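Local coordinates for protein D-glycero-alpha-D-manno-heptose 7-phosphate kinase (Campylobacter jejuni subsp. jejuni, PDB 4N3O) that transfers a phosphate from ATP to C-1 of D-glycero-alpha-D-manno-heptose 7-phosphate, a step in making the nucleotide-activated heptose used for the capsule, at residues Phe172-Phe177 with Lys242-Leu247. Residues are numbered along the deposited sequence; the frame is centred on the assembly and turned at random.
Sequences FNFMEF and KMKEAL
Lys-244 lays its aliphatic chain across the ring of Phe-174 and carries its ammonium on to Glu-176, two residues further along the strand. Over the ring the contact is CH-pi: Lys-244 CG sits 4.0 Å from the centroid of the Phe-174 ring, 5° off the ring normal, and the two side chains cross at about a right angle. Phe-174 points its CB at the helix, and with CG anti to the backbone N (chi1 -168°) the ring presents one face to the lysine chain. Past the ring centre Lys-244 CE runs close to one rim, 3.6 Å from Phe-174 CE1. A bend at the last torsion of the lysine (chi4 68°) then sets NZ 2.7 Å from Glu-176 OE1, in a salt bridge whose donor arrives from well above the carboxylate plane. The acid reaches in from the opposite direction on an extended chain, its CG at the edge of the Phe-174 ring. Selenomethionine Met-243 adds a looser apolar touch, CB to Phe-174 CE2 at 4.5 Å, while its selenium end turns away toward helix 252-262; its side chain is about 9 Å from that of Gly-20, which probably binds substrate. The Phe-174 ring also meets Tyr-34, planes nearly parallel. Segment 242-247 runs nearly antiparallel to 172-177, packing a C-terminal-region helix on the mixed beta-sheet of the GHMP kinase fold.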
# COMPACT_ATOMS: atom_id res chain seq x y z
N PHE A 172 2.89 14.02 4.38
CA PHE A 172 4.25 14.50 4.47
C PHE A 172 4.21 15.63 5.46
O PHE A 172 3.36 16.51 5.36
CB PHE A 172 4.73 15.01 3.13
CG PHE A 172 5.21 13.93 2.20
CD1 PHE A 172 4.35 12.97 1.74
CD2 PHE A 172 6.50 13.92 1.76
CE1 PHE A 172 4.79 11.98 0.89
CE2 PHE A 172 6.95 12.95 0.90
CZ PHE A 172 6.10 11.97 0.47
N ASN A 173 5.12 15.61 6.42
CA ASN A 173 5.19 16.64 7.43
C ASN A 173 6.61 17.12 7.57
O ASN A 173 7.53 16.32 7.74
CB ASN A 173 4.72 16.11 8.78
CG ASN A 173 3.24 15.78 8.79
OD1 ASN A 173 2.40 16.67 8.67
ND2 ASN A 173 2.91 14.50 8.98
N PHE A 174 6.79 18.42 7.44
CA PHE A 174 8.09 19.03 7.59
C PHE A 174 8.06 19.69 8.95
O PHE A 174 7.25 20.57 9.19
CB PHE A 174 8.34 20.07 6.51
CG PHE A 174 9.76 20.53 6.45
CD1 PHE A 174 10.23 21.50 7.32
CD2 PHE A 174 10.63 19.98 5.53
CE1 PHE A 174 11.54 21.93 7.25
CE2 PHE A 174 11.94 20.40 5.46
CZ PHE A 174 12.40 21.37 6.33
N MSE A 175 8.95 19.26 9.83
CA MSE A 175 8.96 19.79 11.18
C MSE A 175 10.22 20.54 11.49
O MSE A 175 11.33 20.05 11.25
CB MSE A 175 8.74 18.61 12.11
CG MSE A 175 7.62 17.76 11.48
SE MSE A 175 7.00 16.52 12.83
CE MSE A 175 5.55 15.57 11.94
N GLU A 176 10.03 21.75 12.01
CA GLU A 176 11.14 22.63 12.39
C GLU A 176 11.17 22.75 13.90
O GLU A 176 10.13 22.88 14.55
CB GLU A 176 11.01 23.98 11.69
CG GLU A 176 11.39 23.87 10.22
CD GLU A 176 10.90 25.01 9.38
OE1 GLU A 176 11.75 25.69 8.73
OE2 GLU A 176 9.67 25.25 9.37
N PHE A 177 12.38 22.68 14.44
CA PHE A 177 12.56 22.73 15.88
C PHE A 177 13.21 24.03 16.35
O PHE A 177 14.19 24.50 15.77
CB PHE A 177 13.38 21.53 16.34
CG PHE A 177 12.82 20.22 15.89
CD1 PHE A 177 11.60 19.78 16.38
CD2 PHE A 177 13.51 19.42 14.98
CE1 PHE A 177 11.06 18.57 15.97
CE2 PHE A 177 12.98 18.21 14.57
CZ PHE A 177 11.75 17.79 15.06
N LYS A 242 15.65 24.82 1.33
CA LYS A 242 15.88 24.39 -0.03
C LYS A 242 14.99 23.19 -0.33
O LYS A 242 14.46 23.08 -1.43
CB LYS A 242 17.35 24.06 -0.25
CG LYS A 242 17.75 23.97 -1.71
CD LYS A 242 19.23 23.63 -1.90
CE LYS A 242 20.14 24.70 -1.32
NZ LYS A 242 21.58 24.43 -1.60
N MSE A 243 14.82 22.31 0.66
CA MSE A 243 13.97 21.12 0.52
C MSE A 243 12.51 21.49 0.51
O MSE A 243 11.73 20.85 -0.17
CB MSE A 243 14.23 20.10 1.61
CG MSE A 243 13.80 18.68 1.20
SE MSE A 243 14.40 17.44 2.62
CE MSE A 243 16.35 17.55 2.38
N LYS A 244 12.09 22.51 1.25
CA LYS A 244 10.69 22.94 1.19
C LYS A 244 10.39 23.48 -0.19
O LYS A 244 9.40 23.11 -0.81
CB LYS A 244 10.37 24.07 2.17
CG LYS A 244 10.40 23.75 3.64
CD LYS A 244 9.77 24.91 4.41
CE LYS A 244 10.15 24.92 5.89
NZ LYS A 244 11.60 25.23 6.09
N GLU A 245 11.26 24.36 -0.67
CA GLU A 245 11.09 24.99 -1.96
C GLU A 245 11.01 23.93 -3.05
O GLU A 245 10.13 24.00 -3.91
CB GLU A 245 12.22 25.98 -2.23
CG GLU A 245 11.93 26.98 -3.33
CD GLU A 245 13.08 27.98 -3.54
OE1 GLU A 245 14.26 27.60 -3.35
OE2 GLU A 245 12.80 29.14 -3.93
N ALA A 246 11.89 22.93 -3.00
CA ALA A 246 11.89 21.85 -4.00
C ALA A 246 10.58 21.04 -3.95
O ALA A 246 10.06 20.60 -4.98
CB ALA A 246 13.10 20.94 -3.80
N LEU A 247 10.06 20.85 -2.75
CA LEU A 247 8.81 20.12 -2.56
C LEU A 247 7.67 20.95 -3.12
O LEU A 247 6.89 20.47 -3.93
CB LEU A 247 8.58 19.79 -1.08
CG LEU A 247 9.31 18.55 -0.56
CD1 LEU A 247 9.17 18.43 0.94
CD2 LEU A 247 8.76 17.30 -1.22